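Local coordinates for protein trehalose-6-phosphate phosphatase (Candida albicans, PDB 5DXI) that belongs to the trehalose-phosphatase family of the HAD clan and binds a magnesium ion and a beryllium trifluoride ion beside a glycan, at residues Pro45-Lys48 / Leu49-Leu53; Trp113-Lys116 / Val117-Ile120; Leu163-Thr166 / Val167-Tyr171; Glu246-Lys249 / Lys250-Asp254; Glu286-Gln289 / Val290-Leu294. All blocks are in the same frame, centred on the assembly; numbering follows the deposited sequence.

Interaction 1 of 5, residues Pro45-Lys48 / Leu49-Leu53; sequences PSDK and LNRIL
Ser46 OG accepts a nearly straight hydrogen bond from Leu49 N (3.1 Å, N-H...O angle 165°), the N-cap that starts helix 47-58. The hydroxyl is brought round to that amide because OG stands between the backbone N and the carbonyl carbon, chi1 68°. One turn on, Ser46 O takes the amide of Asn50, so both the side chain and the backbone of the cap residue are engaged by the first turn. Asn50 is the side chain to follow outward. Asn50 CB lies 3.5 Å from Asp47 O, its CG lies 3.5 Å from Ser46 O, and the amide then splits its work. Asn50 OD1 leans on Pro45 CB at 3.7 Å and accepts from Lys82, outside the turn; ND2 donates to two waters, one held by Pro45 O and the other by Asp47 OD1. Pro45 CB also meets Leu49 CD2 at 4.0 Å, an apolar pair that faces Met79 of helix 72-79. Farther along, Lys48 CG touches Ile52 CD1 at 4.0 Å, and Asp47 OD2 lies at the edge of the Arg51 guanidinium, 4.5 Å from NE, too far for a salt bridge. This is the opening of the helix in the beta-alpha-beta unit from strand 23-27 to strand 62-67. The Leu49 amide is thus met by the cap hydroxyl, and the Asn50 amide group by Lys82 and two waters, while the proline and leucine pair through apolar atoms.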
loop_
_atom_site.group_PDB
_atom_site.type_symbol
_atom_site.label_atom_id
_atom_site.label_comp_id
_atom_site.label_asym_id
_atom_site.label_seq_id
_atom_site.Cartn_x
_atom_site.Cartn_y
_atom_site.Cartn_z
ATOM N N PRO A 45 -10.330 -12.018 1.112
ATOM C CA PRO A 45 -9.467 -12.649 0.101
ATOM C C PRO A 45 -10.187 -13.731 -0.708
ATOM O O PRO A 45 -10.865 -14.579 -0.125
ATOM C CB PRO A 45 -8.352 -13.273 0.931
ATOM C CG PRO A 45 -8.387 -12.560 2.229
ATOM C CD PRO A 45 -9.787 -12.163 2.470
ATOM N N SER A 46 -10.053 -13.679 -2.028
ATOM C CA SER A 46 -10.572 -14.717 -2.904
ATOM C C SER A 46 -9.687 -15.935 -2.806
ATOM O O SER A 46 -8.523 -15.830 -2.408
ATOM C CB SER A 46 -10.637 -14.221 -4.368
ATOM O OG SER A 46 -9.333 -14.030 -4.917
ATOM N N ASP A 47 -10.218 -17.090 -3.204
ATOM C CA ASP A 47 -9.412 -18.316 -3.264
ATOM C C ASP A 47 -8.243 -18.147 -4.260
ATOM O O ASP A 47 -7.131 -18.635 -4.023
ATOM C CB ASP A 47 -10.284 -19.527 -3.638
ATOM C CG ASP A 47 -9.477 -20.801 -3.787
ATOM O OD1 ASP A 47 -8.734 -21.160 -2.849
ATOM O OD2 ASP A 47 -9.575 -21.441 -4.850
ATOM N N LYS A 48 -8.503 -17.481 -5.377
ATOM C CA LYS A 48 -7.437 -17.241 -6.362
ATOM C C LYS A 48 -6.256 -16.492 -5.731
ATOM O O LYS A 48 -5.090 -16.874 -5.903
ATOM C CB LYS A 48 -7.962 -16.463 -7.561
ATOM C CG LYS A 48 -6.897 -16.253 -8.638
ATOM C CD LYS A 48 -7.475 -15.601 -9.874
ATOM C CE LYS A 48 -6.521 -15.709 -11.060
ATOM N NZ LYS A 48 -7.065 -14.994 -12.256
ATOM N N LEU A 49 -6.561 -15.442 -4.975
ATOM C CA LEU A 49 -5.520 -14.709 -4.250
ATOM C C LEU A 49 -4.781 -15.637 -3.284
ATOM O O LEU A 49 -3.541 -15.640 -3.215
ATOM C CB LEU A 49 -6.122 -13.520 -3.500
ATOM C CG LEU A 49 -5.202 -12.793 -2.504
ATOM C CD1 LEU A 49 -3.955 -12.223 -3.190
ATOM C CD2 LEU A 49 -5.966 -11.684 -1.791
ATOM N N ASN A 50 -5.542 -16.428 -2.528
ATOM C CA ASN A 50 -4.923 -17.339 -1.579
ATOM C C ASN A 50 -4.015 -18.329 -2.267
ATOM O O ASN A 50 -2.947 -18.639 -1.758
ATOM C CB ASN A 50 -5.983 -18.069 -0.755
ATOM C CG ASN A 50 -6.637 -17.156 0.254
ATOM O OD1 ASN A 50 -6.042 -16.150 0.653
ATOM N ND2 ASN A 50 -7.862 -17.485 0.665
ATOM N N ARG A 51 -4.415 -18.811 -3.438
ATOM C CA ARG A 51 -3.581 -19.786 -4.148
ATOM C C ARG A 51 -2.307 -19.119 -4.659
ATOM O O ARG A 51 -1.199 -19.671 -4.565
ATOM C CB ARG A 51 -4.356 -20.420 -5.308
ATOM C CG ARG A 51 -3.634 -21.592 -5.984
ATOM C CD ARG A 51 -4.591 -22.385 -6.892
ATOM N NE ARG A 51 -5.803 -21.625 -7.234
ATOM C CZ ARG A 51 -6.073 -21.146 -8.450
ATOM N NH1 ARG A 51 -5.223 -21.351 -9.450
ATOM N NH2 ARG A 51 -7.196 -20.465 -8.664
ATOM N N ILE A 52 -2.471 -17.910 -5.179
ATOM C CA ILE A 52 -1.330 -17.134 -5.633
ATOM C C ILE A 52 -0.331 -16.928 -4.501
ATOM O O ILE A 52 0.859 -17.218 -4.648
ATOM C CB ILE A 52 -1.793 -15.769 -6.181
ATOM C CG1 ILE A 52 -2.523 -15.970 -7.511
ATOM C CG2 ILE A 52 -0.602 -14.823 -6.347
ATOM C CD1 ILE A 52 -3.269 -14.730 -8.019
ATOM N N LEU A 53 -0.829 -16.497 -3.347
ATOM C CA LEU A 53 0.044 -16.214 -2.217
ATOM C C LEU A 53 0.740 -17.478 -1.732
ATOM O O LEU A 53 1.928 -17.446 -1.402
ATOM C CB LEU A 53 -0.740 -15.549 -1.081
ATOM C CG LEU A 53 -1.317 -14.159 -1.377
ATOM C CD1 LEU A 53 -2.127 -13.636 -0.192
ATOM C CD2 LEU A 53 -0.215 -13.148 -1.779
HETATM O O HOH W 1 -10.542 -16.422 1.892
HETATM O O HOH W 2 -8.042 -20.591 -0.247
#

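Interaction 2 of 5, residues Trp113-Lys116 / Val117-Ile120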
loop_
_atom_site.group_PDB
_atom_site.type_symbol
_atom_site.label_atom_id
_atom_site.label_comp_id
_atom_site.label_asym_id
_atom_site.label_seq_id
_atom_site.Cartn_x
_atom_site.Cartn_y
_atom_site.Cartn_z
ATOM N N TRP A 113 -3.366 14.565 18.859
ATOM C CA TRP A 113 -4.130 15.053 17.723
ATOM C C TRP A 113 -5.404 14.236 17.472
ATOM O O TRP A 113 -6.357 14.747 16.892
ATOM C CB TRP A 113 -3.256 15.053 16.464
ATOM C CG TRP A 113 -2.616 13.732 16.184
ATOM C CD1 TRP A 113 -1.395 13.304 16.625
ATOM C CD2 TRP A 113 -3.170 12.653 15.422
ATOM N NE1 TRP A 113 -1.148 12.027 16.172
ATOM C CE2 TRP A 113 -2.224 11.606 15.431
ATOM C CE3 TRP A 113 -4.370 12.474 14.724
ATOM C CZ2 TRP A 113 -2.442 10.399 14.770
ATOM C CZ3 TRP A 113 -4.580 11.277 14.064
ATOM C CH2 TRP A 113 -3.620 10.257 14.088
ATOM N N GLN A 114 -5.419 12.988 17.933
ATOM C CA GLN A 114 -6.486 12.043 17.597
ATOM C C GLN A 114 -7.876 12.558 17.968
ATOM O O GLN A 114 -8.806 12.494 17.158
ATOM C CB GLN A 114 -6.240 10.683 18.271
ATOM C CG GLN A 114 -5.144 9.875 17.605
ATOM C CD GLN A 114 -4.907 8.535 18.262
ATOM O OE1 GLN A 114 -4.979 8.403 19.481
ATOM N NE2 GLN A 114 -4.608 7.523 17.450
ATOM N N GLU A 115 -8.012 13.079 19.181
ATOM C CA GLU A 115 -9.312 13.551 19.628
ATOM C C GLU A 115 -9.766 14.790 18.882
ATOM O O GLU A 115 -10.957 14.968 18.648
ATOM C CB GLU A 115 -9.299 13.820 21.130
ATOM C CG GLU A 115 -9.118 12.556 21.942
ATOM C CD GLU A 115 -10.150 11.489 21.589
ATOM O OE1 GLU A 115 -11.352 11.828 21.431
ATOM O OE2 GLU A 115 -9.747 10.311 21.438
ATOM N N LYS A 116 -8.821 15.629 18.481
ATOM C CA LYS A 116 -9.176 16.801 17.708
ATOM C C LYS A 116 -9.666 16.392 16.320
ATOM O O LYS A 116 -10.634 16.950 15.814
ATOM C CB LYS A 116 -8.003 17.772 17.627
ATOM C CG LYS A 116 -7.692 18.407 18.980
ATOM C CD LYS A 116 -6.475 19.318 18.950
ATOM C CE LYS A 116 -6.209 19.895 20.344
ATOM N NZ LYS A 116 -4.894 20.587 20.408
ATOM N N VAL A 117 -8.996 15.419 15.710
ATOM C CA VAL A 117 -9.443 14.894 14.424
ATOM C C VAL A 117 -10.809 14.215 14.585
ATOM O O VAL A 117 -11.708 14.411 13.767
ATOM C CB VAL A 117 -8.410 13.917 13.828
ATOM C CG1 VAL A 117 -8.997 13.153 12.640
ATOM C CG2 VAL A 117 -7.156 14.681 13.414
ATOM N N ASP A 118 -10.946 13.424 15.645
ATOM C CA ASP A 118 -12.187 12.732 15.961
ATOM C C ASP A 118 -13.348 13.721 16.072
ATOM O O ASP A 118 -14.401 13.523 15.468
ATOM C CB ASP A 118 -12.037 11.951 17.269
ATOM C CG ASP A 118 -13.095 10.869 17.445
ATOM O OD1 ASP A 118 -13.846 10.574 16.493
ATOM O OD2 ASP A 118 -13.164 10.303 18.545
ATOM N N ASP A 119 -13.143 14.783 16.848
ATOM C CA ASP A 119 -14.134 15.846 17.010
ATOM C C ASP A 119 -14.536 16.449 15.672
ATOM O O ASP A 119 -15.712 16.701 15.419
ATOM C CB ASP A 119 -13.594 16.943 17.933
ATOM C CG ASP A 119 -13.582 16.519 19.390
ATOM O OD1 ASP A 119 -14.125 15.438 19.699
ATOM O OD2 ASP A 119 -13.018 17.258 20.221
ATOM N N ILE A 120 -13.555 16.678 14.814
ATOM C CA ILE A 120 -13.840 17.270 13.521
ATOM C C ILE A 120 -14.636 16.278 12.655
ATOM O O ILE A 120 -15.598 16.666 11.987
ATOM C CB ILE A 120 -12.540 17.712 12.820
ATOM C CG1 ILE A 120 -11.920 18.876 13.599
ATOM C CG2 ILE A 120 -12.804 18.103 11.368
ATOM C CD1 ILE A 120 -10.513 19.263 13.161
#
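Val117 opens the second segment, one turn on from Trp113 in helix 113-126, by setting CG2 against the edge of the Trp113 ring, near its plane, 3.8 Å from CE3. The indole reaches it with CG between the backbone N and the carbonyl carbon (chi1 54°), and the two side chains run side by side in the same direction. Gln114 CG lies over one face of the indole, toward its rim, 3.7 Å above the plane. Val117 also touches Val184 and Leu163, so the apolar side of the helix looks onto strand 181-186 and helix 149-165. Next comes Asp118, whose OD2 lies 3.7 Å from Glu115 OE1 with the carboxylate planes 73° apart; the like charges are probably eased by Arg135, which forms a salt bridge with Asp118 OD1. Asp119 keeps its carboxylate beside the helix backbone, CG only 3.1 Å from Glu115 O, while its amide N bonds to that same oxygen at 2.8 Å. Ile120 lays CG1 against Lys116 O at 3.2 Å, and its side chain packs on Leu163. The arrangement is that of an amphipathic alpha-helix packed on a four-stranded antiparallel sheet, the alpha/beta cap that accompanies the HAD core in this family.

Interaction 3 of 5, residues Leu163-Thr166 / Val167-Tyr171; sequences LNDT and VAKEY
Leu163 O, near the end of helix 149-165, receives the amide of Ala168 at 2.9 Å (N-H...O angle 168°), an i to i+5 bond across the kink at Thr166 that leads into the short helix 167-170. Thr166 O then serves two donors: Glu170 N comes in at 3.1 Å, nearly in line with the carbonyl bond, whereas Lys169 N, at 2.9 Å, stands 54° out of the carbonyl plane. Ala168 CB sits 3.7 Å from Asn164 CA, with Asn164 OD1 at nearly the same distance. Lys169 folds back over the end of the first helix. Lys169 CG lies 3.4 Å from Asp165 O, and bends at chi2 and chi4 then bring NZ to 4.0 Å from Asp165 OD1, opposite charges that fall short of a salt bridge. On the inner side Leu163 CD2 faces Val167 CG2 at 4.3 Å, a loose contact; Leu163 also packs on Ile120 and Val167 on Val117, both of helix 113-126. Thr166 OG1 lies 3.8 Å from Val167 CG2 and bonds to Glu162 O, one turn back in the first helix. Ala168 and Leu163 meanwhile rest on Val175 of strand 173-178. The backbone bonds therefore carry the change of direction, and the lysine-aspartate attraction probably adds a modest electrostatic pull on the exposed side while the leucine and valine stay with the apolar packing.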
loop_
_atom_site.group_PDB
_atom_site.type_symbol
_atom_site.label_atom_id
_atom_site.label_comp_id
_atom_site.label_asym_id
_atom_site.label_seq_id
_atom_site.Cartn_x
_atom_site.Cartn_y
_atom_site.Cartn_z
ATOM N N LEU A 163 -9.241 20.394 8.441
ATOM C CA LEU A 163 -8.180 19.611 9.069
ATOM C C LEU A 163 -6.831 20.213 8.733
ATOM O O LEU A 163 -5.975 20.367 9.606
ATOM C CB LEU A 163 -8.237 18.153 8.610
ATOM C CG LEU A 163 -9.393 17.331 9.167
ATOM C CD1 LEU A 163 -9.548 16.033 8.401
ATOM C CD2 LEU A 163 -9.138 17.050 10.644
ATOM N N ASN A 164 -6.671 20.585 7.465
ATOM C CA ASN A 164 -5.419 21.122 6.953
ATOM C C ASN A 164 -5.105 22.525 7.485
ATOM O O ASN A 164 -3.953 22.944 7.497
ATOM C CB ASN A 164 -5.449 21.149 5.420
ATOM C CG ASN A 164 -5.027 19.825 4.804
ATOM O OD1 ASN A 164 -4.146 19.142 5.319
ATOM N ND2 ASN A 164 -5.643 19.469 3.686
ATOM N N ASP A 165 -6.133 23.248 7.918
ATOM C CA ASP A 165 -5.938 24.591 8.458
ATOM C C ASP A 165 -5.757 24.594 9.968
ATOM O O ASP A 165 -5.264 25.570 10.531
ATOM C CB ASP A 165 -7.113 25.496 8.087
ATOM C CG ASP A 165 -7.085 25.928 6.631
ATOM O OD1 ASP A 165 -5.978 26.082 6.056
ATOM O OD2 ASP A 165 -8.183 26.095 6.061
ATOM N N THR A 166 -6.147 23.503 10.620
ATOM C CA THR A 166 -6.054 23.414 12.073
ATOM C C THR A 166 -5.063 22.343 12.527
ATOM O O THR A 166 -3.890 22.636 12.770
ATOM C CB THR A 166 -7.435 23.131 12.708
ATOM O OG1 THR A 166 -8.002 21.941 12.140
ATOM C CG2 THR A 166 -8.381 24.295 12.456
ATOM N N VAL A 167 -5.547 21.110 12.646
ATOM C CA VAL A 167 -4.747 20.001 13.153
ATOM C C VAL A 167 -3.428 19.826 12.410
ATOM O O VAL A 167 -2.387 19.603 13.030
ATOM C CB VAL A 167 -5.536 18.672 13.085
ATOM C CG1 VAL A 167 -4.697 17.517 13.614
ATOM C CG2 VAL A 167 -6.837 18.783 13.868
ATOM N N ALA A 168 -3.459 19.954 11.088
ATOM C CA ALA A 168 -2.258 19.695 10.298
ATOM C C ALA A 168 -1.227 20.819 10.458
ATOM O O ALA A 168 -0.049 20.640 10.141
ATOM C CB ALA A 168 -2.612 19.503 8.831
ATOM N N LYS A 169 -1.672 21.962 10.974
ATOM C CA LYS A 169 -0.757 23.048 11.305
ATOM C C LYS A 169 -0.147 22.834 12.691
ATOM O O LYS A 169 1.037 23.077 12.901
ATOM C CB LYS A 169 -1.480 24.400 11.261
ATOM C CG LYS A 169 -2.044 24.796 9.903
ATOM C CD LYS A 169 -0.980 25.410 9.028
ATOM C CE LYS A 169 -1.493 25.657 7.616
ATOM N NZ LYS A 169 -2.313 26.899 7.540
ATOM N N GLU A 170 -0.961 22.354 13.624
ATOM C CA GLU A 170 -0.530 22.174 15.003
ATOM C C GLU A 170 0.282 20.900 15.228
ATOM O O GLU A 170 1.109 20.847 16.134
ATOM C CB GLU A 170 -1.737 22.171 15.939
ATOM C CG GLU A 170 -1.355 22.194 17.413
ATOM C CD GLU A 170 -2.552 22.058 18.335
ATOM O OE1 GLU A 170 -3.698 22.024 17.821
ATOM O OE2 GLU A 170 -2.340 21.951 19.569
ATOM N N TYR A 171 0.020 19.868 14.430
ATOM C CA TYR A 171 0.735 18.598 14.566
ATOM C C TYR A 171 1.379 18.216 13.250
ATOM O O TYR A 171 0.978 18.698 12.197
ATOM C CB TYR A 171 -0.195 17.465 15.003
ATOM C CG TYR A 171 -0.880 17.666 16.327
ATOM C CD1 TYR A 171 -0.360 17.113 17.488
ATOM C CD2 TYR A 171 -2.057 18.396 16.415
ATOM C CE1 TYR A 171 -0.986 17.290 18.699
ATOM C CE2 TYR A 171 -2.699 18.575 17.627
ATOM C CZ TYR A 171 -2.158 18.022 18.765
ATOM O OH TYR A 171 -2.795 18.202 19.968
#

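Interaction 4 of 5, residues Glu246-Lys249 / Lys250-Asp254; sequences EINK and KWKGD
Ile247 lays its CG2 methyl over the six-membered ring of Trp251 in a CH-pi contact, 3.6 Å from the ring centroid and only 11° off the normal. In Ile247 the CG2 branch is anti to the backbone N and CG1 beside it, so the methyl lies on the side of the next turn; in Trp251 chi1 of -74° and a small chi2 swing the indole back along the helix, with its face turned to the isoleucine. Ile247 O lies over a face of the ring too, 3.4 Å from Trp251 CG, while accepting the Trp251 amide. This is the last part of helix 235-253, which crosses between strands 227-232 and 266-271 in a beta-alpha-beta unit of the HAD core; Trp251 packs on Val266 and Val199, and Arg256 makes a cation-pi contact with it. Around the helix, Lys252 takes the tighter conformer, CG between the backbone N and the carbonyl carbon (chi1 52°). This lodges Lys252 CG against Asn248 O and Lys249 O, both at 3.3 Å, and carries CD across to Asn248 ND2 at 3.9 Å. Lys250 has CB against Glu246 O at 3.3 Å. Beyond that, bends at chi2 and chi4 turn its chain toward the end of the helix, where Lys250 NZ forms a salt bridge of 3.1 Å with Asp254 OD2, weak as a hydrogen bond.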
loop_
_atom_site.group_PDB
_atom_site.type_symbol
_atom_site.label_atom_id
_atom_site.label_comp_id
_atom_site.label_asym_id
_atom_site.label_seq_id
_atom_site.Cartn_x
_atom_site.Cartn_y
_atom_site.Cartn_z
ATOM N N GLU A 246 12.854 6.652 -5.968
ATOM C CA GLU A 246 14.023 7.247 -5.331
ATOM C C GLU A 246 15.156 6.237 -5.149
ATOM O O GLU A 246 16.319 6.547 -5.386
ATOM C CB GLU A 246 13.614 7.849 -3.993
ATOM C CG GLU A 246 12.661 9.024 -4.157
ATOM C CD GLU A 246 12.269 9.650 -2.833
ATOM O OE1 GLU A 246 12.497 9.012 -1.775
ATOM O OE2 GLU A 246 11.734 10.781 -2.859
ATOM N N ILE A 247 14.814 5.022 -4.737
ATOM C CA ILE A 247 15.822 3.987 -4.567
ATOM C C ILE A 247 16.442 3.622 -5.919
ATOM O O ILE A 247 17.665 3.486 -6.042
ATOM C CB ILE A 247 15.226 2.744 -3.888
ATOM C CG1 ILE A 247 14.938 3.058 -2.420
ATOM C CG2 ILE A 247 16.176 1.565 -4.007
ATOM C CD1 ILE A 247 14.035 2.032 -1.716
ATOM N N ASN A 248 15.596 3.502 -6.935
ATOM C CA ASN A 248 16.056 3.198 -8.282
ATOM C C ASN A 248 17.010 4.268 -8.777
ATOM O O ASN A 248 18.067 3.961 -9.331
ATOM C CB ASN A 248 14.872 3.099 -9.242
ATOM C CG ASN A 248 15.241 2.463 -10.567
ATOM O OD1 ASN A 248 15.403 1.252 -10.659
ATOM N ND2 ASN A 248 15.380 3.286 -11.603
ATOM N N LYS A 249 16.656 5.525 -8.525
ATOM C CA LYS A 249 17.478 6.636 -8.981
ATOM C C LYS A 249 18.785 6.688 -8.178
ATOM O O LYS A 249 19.836 7.040 -8.713
ATOM C CB LYS A 249 16.730 7.962 -8.865
ATOM C CG LYS A 249 17.552 9.134 -9.345
ATOM C CD LYS A 249 16.820 10.458 -9.246
ATOM C CE LYS A 249 17.690 11.575 -9.826
ATOM N NZ LYS A 249 16.985 12.883 -9.908
ATOM N N LYS A 250 18.713 6.310 -6.905
ATOM C CA LYS A 250 19.894 6.254 -6.047
ATOM C C LYS A 250 20.844 5.202 -6.618
ATOM O O LYS A 250 22.055 5.435 -6.741
ATOM C CB LYS A 250 19.501 5.917 -4.602
ATOM C CG LYS A 250 20.655 5.651 -3.645
ATOM C CD LYS A 250 21.349 6.966 -3.328
ATOM C CE LYS A 250 22.298 6.864 -2.143
ATOM N NZ LYS A 250 23.469 5.983 -2.401
ATOM N N TRP A 251 20.287 4.047 -6.980
ATOM C CA TRP A 251 21.078 2.993 -7.605
ATOM C C TRP A 251 21.697 3.398 -8.957
ATOM O O TRP A 251 22.802 2.955 -9.271
ATOM C CB TRP A 251 20.230 1.741 -7.781
ATOM C CG TRP A 251 19.984 1.006 -6.493
ATOM C CD1 TRP A 251 20.684 1.135 -5.325
ATOM C CD2 TRP A 251 18.964 0.032 -6.243
ATOM N NE1 TRP A 251 20.155 0.299 -4.365
ATOM C CE2 TRP A 251 19.102 -0.388 -4.907
ATOM C CE3 TRP A 251 17.938 -0.519 -7.021
ATOM C CZ2 TRP A 251 18.254 -1.337 -4.328
ATOM C CZ3 TRP A 251 17.113 -1.460 -6.456
ATOM C CH2 TRP A 251 17.270 -1.861 -5.118
ATOM N N LYS A 252 21.004 4.206 -9.763
ATOM C CA LYS A 252 21.583 4.652 -11.045
ATOM C C LYS A 252 22.449 5.912 -10.881
ATOM O O LYS A 252 23.297 6.192 -11.730
ATOM C CB LYS A 252 20.514 4.871 -12.123
ATOM C CG LYS A 252 19.364 5.748 -11.733
ATOM C CD LYS A 252 18.222 5.647 -12.748
ATOM C CE LYS A 252 18.598 6.231 -14.106
ATOM N NZ LYS A 252 17.493 6.069 -15.101
ATOM N N GLY A 253 22.251 6.661 -9.795
ATOM C CA GLY A 253 23.134 7.774 -9.475
ATOM C C GLY A 253 24.492 7.178 -9.166
ATOM O O GLY A 253 25.528 7.630 -9.660
ATOM N N ASP A 254 24.474 6.145 -8.335
ATOM C CA ASP A 254 25.626 5.281 -8.165
ATOM C C ASP A 254 25.664 4.472 -9.453
ATOM O O ASP A 254 24.699 4.463 -10.199
ATOM C CB ASP A 254 25.475 4.393 -6.928
ATOM C CG ASP A 254 25.185 5.190 -5.670
ATOM O OD1 ASP A 254 24.999 6.421 -5.781
ATOM O OD2 ASP A 254 25.121 4.588 -4.577
#

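Interaction 5 of 5, residues Glu286-Gln289 / Val290-Leu294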
loop_
_atom_site.group_PDB
_atom_site.type_symbol
_atom_site.label_atom_id
_atom_site.label_comp_id
_atom_site.label_asym_id
_atom_site.label_seq_id
_atom_site.Cartn_x
_atom_site.Cartn_y
_atom_site.Cartn_z
ATOM N N GLU A 286 -7.588 -3.131 -12.797
ATOM C CA GLU A 286 -8.360 -3.604 -11.631
ATOM C C GLU A 286 -7.718 -4.754 -10.923
ATOM O O GLU A 286 -6.831 -5.387 -11.484
ATOM C CB GLU A 286 -9.759 -4.045 -12.074
ATOM C CG GLU A 286 -10.688 -2.921 -12.358
ATOM C CD GLU A 286 -11.634 -3.272 -13.463
ATOM O OE1 GLU A 286 -11.374 -4.274 -14.168
ATOM O OE2 GLU A 286 -12.629 -2.543 -13.634
ATOM N N PRO A 287 -8.203 -5.083 -9.699
ATOM C CA PRO A 287 -7.674 -6.272 -9.019
ATOM C C PRO A 287 -7.709 -7.539 -9.889
ATOM O O PRO A 287 -6.789 -8.364 -9.808
ATOM C CB PRO A 287 -8.604 -6.415 -7.805
ATOM C CG PRO A 287 -8.959 -4.986 -7.470
ATOM C CD PRO A 287 -9.114 -4.314 -8.825
ATOM N N ARG A 288 -8.734 -7.677 -10.728
ATOM C CA ARG A 288 -8.795 -8.820 -11.640
ATOM C C ARG A 288 -7.496 -8.998 -12.441
ATOM O O ARG A 288 -6.912 -10.092 -12.491
ATOM C CB ARG A 288 -9.965 -8.682 -12.611
ATOM C CG ARG A 288 -10.064 -9.858 -13.572
ATOM C CD ARG A 288 -11.210 -9.689 -14.560
ATOM N NE ARG A 288 -12.511 -9.807 -13.910
ATOM C CZ ARG A 288 -13.670 -9.600 -14.524
ATOM N NH1 ARG A 288 -13.688 -9.247 -15.807
ATOM N NH2 ARG A 288 -14.806 -9.730 -13.854
ATOM N N GLN A 289 -7.032 -7.915 -13.059
ATOM C CA GLN A 289 -5.806 -7.994 -13.843
ATOM C C GLN A 289 -4.596 -8.182 -12.942
ATOM O O GLN A 289 -3.628 -8.835 -13.330
ATOM C CB GLN A 289 -5.645 -6.755 -14.727
ATOM C CG GLN A 289 -6.644 -6.705 -15.880
ATOM C CD GLN A 289 -7.984 -6.114 -15.476
ATOM O OE1 GLN A 289 -8.051 -5.175 -14.681
ATOM N NE2 GLN A 289 -9.065 -6.670 -16.013
ATOM N N VAL A 290 -4.667 -7.656 -11.720
ATOM C CA VAL A 290 -3.593 -7.890 -10.751
ATOM C C VAL A 290 -3.435 -9.392 -10.505
ATOM O O VAL A 290 -2.327 -9.930 -10.537
ATOM C CB VAL A 290 -3.849 -7.168 -9.404
ATOM C CG1 VAL A 290 -2.763 -7.533 -8.391
ATOM C CG2 VAL A 290 -3.906 -5.639 -9.591
ATOM N N LEU A 291 -4.546 -10.076 -10.255
ATOM C CA LEU A 291 -4.457 -11.506 -9.963
ATOM C C LEU A 291 -4.026 -12.310 -11.199
ATOM O O LEU A 291 -3.289 -13.297 -11.077
ATOM C CB LEU A 291 -5.790 -12.036 -9.418
ATOM C CG LEU A 291 -6.290 -11.301 -8.169
ATOM C CD1 LEU A 291 -7.484 -12.033 -7.515
ATOM C CD2 LEU A 291 -5.165 -11.072 -7.180
ATOM N N GLU A 292 -4.463 -11.879 -12.383
ATOM C CA GLU A 292 -4.005 -12.507 -13.624
ATOM C C GLU A 292 -2.492 -12.444 -13.696
ATOM O O GLU A 292 -1.825 -13.455 -13.933
ATOM C CB GLU A 292 -4.604 -11.821 -14.859
ATOM C CG GLU A 292 -6.115 -11.944 -14.998
ATOM C CD GLU A 292 -6.664 -11.110 -16.145
ATOM O OE1 GLU A 292 -5.878 -10.394 -16.818
ATOM O OE2 GLU A 292 -7.896 -11.146 -16.362
ATOM N N THR A 293 -1.954 -11.251 -13.439
ATOM C CA THR A 293 -0.518 -11.021 -13.503
ATOM C C THR A 293 0.220 -11.810 -12.431
ATOM O O THR A 293 1.255 -12.429 -12.704
ATOM C CB THR A 293 -0.172 -9.510 -13.361
ATOM O OG1 THR A 293 -0.849 -8.759 -14.373
ATOM C CG2 THR A 293 1.317 -9.289 -13.496
ATOM N N LEU A 294 -0.288 -11.780 -11.201
ATOM C CA LEU A 294 0.368 -12.540 -10.137
ATOM C C LEU A 294 0.234 -14.047 -10.417
ATOM O O LEU A 294 1.179 -14.828 -10.193
ATOM C CB LEU A 294 -0.209 -12.165 -8.760
ATOM C CG LEU A 294 -0.004 -10.693 -8.361
ATOM C CD1 LEU A 294 -0.583 -10.402 -6.986
ATOM C CD2 LEU A 294 1.479 -10.314 -8.405
#
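Gln289 O is gripped twice by Thr293: the backbone N donates at 2.9 Å and the hydroxyl OG1 at 3.0 Å, reaching the oxygen from opposite faces of its carbonyl plane. OG1 can do so because chi1 of -57° sets it anti to its own carbonyl carbon, beside the amide. The pair of hydrogen bonds ties the threonine hydroxyl to its own helix backbone, while the side chain packs on Leu13 and Leu284. At the start of the turn, Val290 N bonds to Glu286 O at 3.1 Å, and Val290 CB lies tight on Pro287 O at 3.2 Å. Glu292 extends back along the helix; its chain passes across that of Arg288, Glu292 OE2 lying 3.8 Å from Arg288 CG, while OE1 lies 3.9 Å from Gln289 CG and forms a salt bridge with Arg10. With Glu286 at the N-cap and Pro287 in the first turn, this is a typical start of an alpha-helix, here helix 287-298, following edge strand 282-284 of the HAD core sheet.

Interactions 1 and 5 form one packed pair, their centres 11 Å apart: Ile52 CG2 meets Leu294 CB at 3.6 Å, joining helices 47-58 and 287-298 beside the core sheet. Interactions 2 and 3 make a second pair, also 11 Å between centres, where Lys116 NZ bridges to Glu170 OE2 at 3.0 Å and the Trp113 and Tyr171 rings meet edge-to-face. The pairs are far apart, 37 Å between the centres of 2 and 5. Interaction 4 stands apart, its nearest atoms about 18 Å from interaction 5. The Pro287 side chain of interaction 5 lies about 8 Å from the magnesium ion, and the Leu49 side chain of interaction 1 about 10 Å from beryllium trifluoride.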